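Local coordinates for putative peptidase (Bacteroides fragilis, PDB 5DYN), which probably cleaves peptide bonds as a clostripain-family (C11) cysteine protease linked to activation of the B. fragilis toxin, this chain being the C-terminal portion of the enzyme, at residues L223-S226 with Y227-T230; E231-V235 with S236-D240; I215-M218 with S219-S222. All coordinates share one frame; numbering follows the deposited sequence.

Contact 1. Residues L223-S226 with Y227-T230; sequences LNTS and YQQT. Unlike the reference sequence in segment 223-226: Thr225 (reference Ala). With NA (sodium ion), chain G.
Gln228 and Gln229 both swing CG beside their own backbone N (chi1 -55° and -54°), which lays the two side chains back along the preceding turn of the chain. Gln228 CG rests 3.5 Å from Asn224 O and Thr225 O alike, and its OE1 runs on alongside Thr225; Gln229 CG lies 3.3 Å from Ser226 O. The far amide of Gln228 has its polar partner elsewhere, in the hydroxyl of Tyr233. The backbone tightens here: Tyr227 N reaches four residues back to Leu223 O (3.0 Å), whereas Gln228 N bonds Thr225 O (3.0 Å) and Gln229 N bonds Ser226 O (3.0 Å), each three back. A type I turn from Tyr227 to Thr230 follows, and Tyr227 O is gripped twice, by Thr230 N and by Thr230 OG1 (2.8 Å). Tyr227 points differently, CG anti to its N (chi1 -167°), and its OH meets a sodium ion at 2.8 Å in the plane of the ring. Trp122 of the neighbouring chain meets this ring edge-to-face. The turn joins helix 221-227 to helix 231-236, for which Thr230 is the N-cap, its OG1 bonded to Tyr233 N.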
# COMPACT_ATOMS: atom_id res chain seq x y z
N LEU B 223 19.58 5.36 -8.76
CA LEU B 223 18.21 5.42 -8.26
C LEU B 223 17.53 6.73 -8.67
O LEU B 223 16.32 6.76 -8.90
CB LEU B 223 18.19 5.27 -6.74
CG LEU B 223 16.82 5.04 -6.09
CD1 LEU B 223 16.15 3.79 -6.63
CD2 LEU B 223 16.95 4.95 -4.58
N ASN B 224 18.31 7.80 -8.76
CA ASN B 224 17.80 9.07 -9.28
C ASN B 224 17.37 8.91 -10.74
O ASN B 224 16.38 9.49 -11.18
CB ASN B 224 18.86 10.17 -9.17
CG ASN B 224 19.35 10.37 -7.75
OD1 ASN B 224 18.64 10.08 -6.78
ND2 ASN B 224 20.58 10.86 -7.61
N THR B 225 18.13 8.10 -11.47
CA THR B 225 17.82 7.77 -12.85
C THR B 225 16.55 6.93 -12.93
O THR B 225 15.68 7.20 -13.75
CB THR B 225 18.99 7.01 -13.52
OG1 THR B 225 20.15 7.85 -13.58
CG2 THR B 225 18.62 6.59 -14.93
N SER B 226 16.46 5.93 -12.06
CA SER B 226 15.28 5.06 -12.01
C SER B 226 14.00 5.84 -11.71
O SER B 226 12.93 5.51 -12.21
CB SER B 226 15.46 3.98 -10.95
OG SER B 226 16.59 3.17 -11.23
N TYR B 227 14.13 6.89 -10.91
CA TYR B 227 12.98 7.70 -10.52
C TYR B 227 12.40 8.45 -11.72
O TYR B 227 11.23 8.83 -11.71
CB TYR B 227 13.37 8.69 -9.42
CG TYR B 227 12.20 9.36 -8.74
CD1 TYR B 227 11.24 8.61 -8.08
CD2 TYR B 227 12.07 10.74 -8.73
CE1 TYR B 227 10.17 9.21 -7.45
CE2 TYR B 227 11.00 11.35 -8.10
CZ TYR B 227 10.05 10.58 -7.46
OH TYR B 227 8.98 11.17 -6.82
N GLN B 228 13.22 8.65 -12.75
CA GLN B 228 12.75 9.31 -13.96
C GLN B 228 11.80 8.41 -14.76
O GLN B 228 11.23 8.84 -15.77
CB GLN B 228 13.93 9.72 -14.84
CG GLN B 228 14.94 10.59 -14.12
CD GLN B 228 16.04 11.08 -15.05
OE1 GLN B 228 17.15 10.57 -15.04
NE2 GLN B 228 15.72 12.09 -15.85
N GLN B 229 11.64 7.17 -14.31
CA GLN B 229 10.76 6.22 -14.98
C GLN B 229 9.35 6.25 -14.40
O GLN B 229 8.40 5.80 -15.04
CB GLN B 229 11.33 4.80 -14.88
CG GLN B 229 12.76 4.69 -15.38
CD GLN B 229 13.32 3.29 -15.20
OE1 GLN B 229 12.64 2.39 -14.71
NE2 GLN B 229 14.58 3.10 -15.60
N THR B 230 9.21 6.78 -13.19
CA THR B 230 7.90 6.88 -12.57
C THR B 230 7.05 7.92 -13.30
O THR B 230 7.58 8.90 -13.82
CB THR B 230 7.99 7.24 -11.07
OG1 THR B 230 8.51 8.56 -10.92
CG2 THR B 230 8.90 6.27 -10.35
NA NA G . 7.97 13.40 -5.55

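Contact 2. Residues E231-V235 with S236-D240; sequences EWYKV and SGWAD. With NA (sodium ion), chain G.
Trp232 O is met by Val235 N and Ser236 N (2.8 Å, weak), with Ser236 OG a possible third. That hydroxyl lies 2.9 Å from Trp232 O and 3.2 Å from Tyr233 O, and its one proton could go weakly to either. With chi1 at 58°, Ser236 puts OG near both carbonyl oxygens while its CB sits on the face of the Trp232 five-membered ring, a CH-pi contact 3.5 Å from the ring centroid. A water donates to Tyr233 O at 2.7 Å, accepts from Ala239 N at 2.8 Å and, weakly, from Gly237 N, bridging the chain where Gly237, with positive phi, leaves the helix. Tyr233 spans the same turn: its side chain crosses that of Trp238 at about a right angle, CD1 against CB, and its hydroxyl, bonded to Gln228 NE2, lies by Ala239 CA. A sodium ion is modelled at the edges of both indoles, in plane, 2.6 Å from Trp232 NE1 and 3.0 Å from Trp238 NE1; an indole nitrogen is an unusual metal ligand, so the ion's identity deserves caution. Helix 231-236 presses Trp232 and Val235 against helices 38-43 and 119-127, while Trp238, beyond its end, touches Leu130 of helix 130-133.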
# COMPACT_ATOMS: atom_id res chain seq x y z
N GLU B 231 5.74 7.70 -13.34
CA GLU B 231 4.84 8.64 -13.99
C GLU B 231 4.67 9.90 -13.16
O GLU B 231 4.40 10.98 -13.69
CB GLU B 231 3.48 7.98 -14.25
CG GLU B 231 3.56 6.68 -15.03
CD GLU B 231 4.18 6.84 -16.40
OE1 GLU B 231 4.07 7.94 -16.99
OE2 GLU B 231 4.80 5.88 -16.90
N TRP B 232 4.84 9.77 -11.84
CA TRP B 232 4.75 10.92 -10.95
C TRP B 232 5.87 11.91 -11.25
O TRP B 232 5.65 13.11 -11.26
CB TRP B 232 4.80 10.48 -9.49
CG TRP B 232 4.96 11.63 -8.54
CD1 TRP B 232 6.10 12.02 -7.91
CD2 TRP B 232 3.93 12.54 -8.12
NE1 TRP B 232 5.85 13.11 -7.11
CE2 TRP B 232 4.53 13.45 -7.22
CE3 TRP B 232 2.57 12.67 -8.40
CZ2 TRP B 232 3.81 14.48 -6.61
CZ3 TRP B 232 1.86 13.69 -7.80
CH2 TRP B 232 2.48 14.59 -6.91
N TYR B 233 7.07 11.39 -11.49
CA TYR B 233 8.21 12.23 -11.86
C TYR B 233 7.89 13.13 -13.04
O TYR B 233 8.21 14.32 -13.03
CB TYR B 233 9.42 11.35 -12.19
CG TYR B 233 10.53 12.06 -12.94
CD1 TYR B 233 11.53 12.74 -12.26
CD2 TYR B 233 10.57 12.04 -14.33
CE1 TYR B 233 12.54 13.39 -12.94
CE2 TYR B 233 11.58 12.69 -15.02
CZ TYR B 233 12.56 13.36 -14.32
OH TYR B 233 13.56 14.01 -15.01
N LYS B 234 7.26 12.56 -14.06
CA LYS B 234 6.98 13.28 -15.30
C LYS B 234 6.00 14.44 -15.11
O LYS B 234 6.04 15.42 -15.86
CB LYS B 234 6.43 12.30 -16.35
CG LYS B 234 7.41 11.19 -16.71
CD LYS B 234 6.74 10.05 -17.47
CE LYS B 234 7.71 8.89 -17.68
NZ LYS B 234 7.01 7.66 -18.16
N VAL B 235 5.15 14.35 -14.10
CA VAL B 235 4.10 15.35 -13.89
C VAL B 235 4.27 16.16 -12.61
O VAL B 235 3.53 17.11 -12.38
CB VAL B 235 2.70 14.70 -13.88
CG1 VAL B 235 2.38 14.09 -15.23
CG2 VAL B 235 2.61 13.65 -12.78
N SER B 236 5.23 15.78 -11.77
CA SER B 236 5.40 16.43 -10.47
C SER B 236 6.18 17.73 -10.55
O SER B 236 6.09 18.57 -9.65
CB SER B 236 6.09 15.49 -9.49
OG SER B 236 7.35 15.08 -10.00
N GLY B 237 6.96 17.89 -11.61
CA GLY B 237 7.80 19.07 -11.77
C GLY B 237 9.27 18.78 -11.54
O GLY B 237 10.12 19.65 -11.74
N TRP B 238 9.57 17.55 -11.12
CA TRP B 238 10.94 17.13 -10.86
C TRP B 238 11.83 17.27 -12.09
O TRP B 238 13.02 17.59 -11.96
CB TRP B 238 10.98 15.69 -10.36
CG TRP B 238 10.87 15.55 -8.87
CD1 TRP B 238 9.85 14.97 -8.17
CD2 TRP B 238 11.81 16.02 -7.89
NE1 TRP B 238 10.10 15.04 -6.83
CE2 TRP B 238 11.29 15.68 -6.63
CE3 TRP B 238 13.03 16.70 -7.97
CZ2 TRP B 238 11.96 16.00 -5.44
CZ3 TRP B 238 13.69 17.01 -6.79
CH2 TRP B 238 13.15 16.66 -5.55
N ALA B 239 11.26 17.04 -13.27
CA ALA B 239 12.01 17.14 -14.52
C ALA B 239 12.54 18.55 -14.75
O ALA B 239 13.55 18.74 -15.44
CB ALA B 239 11.14 16.71 -15.70
N ASP B 240 11.87 19.54 -14.17
CA ASP B 240 12.24 20.94 -14.36
C ASP B 240 13.05 21.50 -13.19
O ASP B 240 13.31 22.70 -13.14
CB ASP B 240 10.99 21.78 -14.59
CG ASP B 240 10.22 21.37 -15.83
OD1 ASP B 240 10.87 21.04 -16.85
OD2 ASP B 240 8.97 21.37 -15.79
NA NA G . 7.97 13.40 -5.55
O HOH W 1 8.51 16.86 -13.93

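Contact 3. Residues I215-M218 with S219-S222; sequences IPRM and SAPS
Ser219 OG settles against the aliphatic part of Arg217, 3.5 Å from Arg217 CG and a little farther from its CD. Both residues set OG or CG between the backbone N and the carbonyl carbon (chi1 59° for Ser219, 63° for Arg217), and this brings the hydroxyl alongside the arginine stem, well short of the guanidinium. The arginine chain bends at chi2 and chi3, carrying the guanidinium back toward its own backbone two residues earlier. There it holds Ile215 O side-on with two nitrogens, NH2 at 2.6 Å and NE at 2.9 Å. The carbonyl oxygen lies in the guanidinium plane, so the two bonds to one acceptor fix how the group is rotated; Gln155 O, taking a bond from NH1, would hold it further. Next comes Ala220, whose methyl packs 3.7 Å from Arg217 CG, so that serine hydroxyl and alanine methyl both border the same methylene. The amide of Ala220 bonds Arg217 O at 3.2 Å in a fairly straight line (157° at the hydrogen), approaching from above the carbonyl plane. This closes a type I beta turn, Arg217 to Ala220, that leads from the loop after strand 212-213 straight into helix 221-227. Ala220 stands at the N-cap position but, being alanine, has no side-chain oxygen or nitrogen with which to cap; the turn's carbonyl, Arg217 O, is meanwhile taken a second time by Asn224 ND2 from within the helix. Pro221 opens that helix, a place where its missing N-H costs no helical bond, and its CD lies 3.8 Å from Met218 O. By Pro221 and Ser222 the chain is helical, and their carbonyls accept the side-chain hydroxyls one turn on, Thr225 OG1 at Pro221 O and Ser226 OG at Ser222 O.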
# COMPACT_ATOMS: atom_id res chain seq x y z
N ILE B 215 13.25 11.41 -2.57
CA ILE B 215 14.09 12.59 -2.65
C ILE B 215 15.44 12.20 -3.22
O ILE B 215 16.09 11.28 -2.71
CB ILE B 215 14.28 13.27 -1.28
CG1 ILE B 215 12.93 13.65 -0.66
CG2 ILE B 215 15.16 14.51 -1.42
CD1 ILE B 215 13.04 14.26 0.71
N PRO B 216 15.86 12.87 -4.31
CA PRO B 216 17.16 12.61 -4.94
C PRO B 216 18.33 12.81 -3.97
O PRO B 216 18.24 13.60 -3.03
CB PRO B 216 17.21 13.64 -6.07
CG PRO B 216 15.78 13.90 -6.39
CD PRO B 216 15.07 13.84 -5.07
N ARG B 217 19.41 12.08 -4.21
CA ARG B 217 20.58 12.11 -3.33
C ARG B 217 21.82 11.83 -4.15
O ARG B 217 21.79 11.01 -5.08
CB ARG B 217 20.42 11.09 -2.21
CG ARG B 217 20.35 9.66 -2.73
CD ARG B 217 19.44 8.80 -1.89
NE ARG B 217 18.10 9.36 -1.78
CZ ARG B 217 17.20 8.93 -0.91
NH1 ARG B 217 17.50 7.94 -0.09
NH2 ARG B 217 16.00 9.49 -0.85
N MET B 218 22.92 12.50 -3.82
CA MET B 218 24.17 12.35 -4.55
C MET B 218 24.68 10.91 -4.53
O MET B 218 25.32 10.46 -5.48
CB MET B 218 25.24 13.29 -3.97
CG MET B 218 24.99 14.76 -4.21
SD MET B 218 25.01 15.19 -5.97
CE MET B 218 24.67 16.94 -5.89
N SER B 219 24.39 10.20 -3.45
CA SER B 219 24.92 8.86 -3.24
C SER B 219 24.32 7.82 -4.19
O SER B 219 24.94 6.79 -4.45
CB SER B 219 24.70 8.42 -1.80
OG SER B 219 23.32 8.42 -1.47
N ALA B 220 23.12 8.09 -4.69
CA ALA B 220 22.40 7.09 -5.47
C ALA B 220 21.98 7.60 -6.85
O ALA B 220 20.78 7.77 -7.11
CB ALA B 220 21.18 6.60 -4.70
N PRO B 221 22.95 7.81 -7.75
CA PRO B 221 22.66 8.34 -9.09
C PRO B 221 21.81 7.37 -9.91
O PRO B 221 20.95 7.79 -10.68
CB PRO B 221 24.05 8.52 -9.71
CG PRO B 221 24.91 7.53 -8.99
CD PRO B 221 24.38 7.48 -7.59
N SER B 222 22.07 6.08 -9.74
CA SER B 222 21.32 5.05 -10.44
C SER B 222 19.84 5.07 -10.04
O SER B 222 18.96 4.84 -10.86
CB SER B 222 21.92 3.67 -10.16
OG SER B 222 21.22 2.67 -10.86

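How the contacts relate
The three contacts follow the chain in the order 3, 1, 2: contact 3 leads into helix 221-227, contact 1 leaves it, and contact 2 runs through helix 231-236 and its exit. Contacts 1 and 3 have centres about 10 Å apart and are tied by Asn224 ND2 to Arg217 O at 2.8 Å. Contacts 1 and 2, also about 10 Å between centres, probably share a hydrogen bond from Gln228 NE2 to Tyr233 OH at 3.0 Å. They share the sodium ion too, Tyr227 joining Trp232, Trp238 and Thr213 around it. Contacts 2 and 3, centres about 16 Å apart, touch where Trp238 CH2 lies 3.4 Å from Pro216 CD.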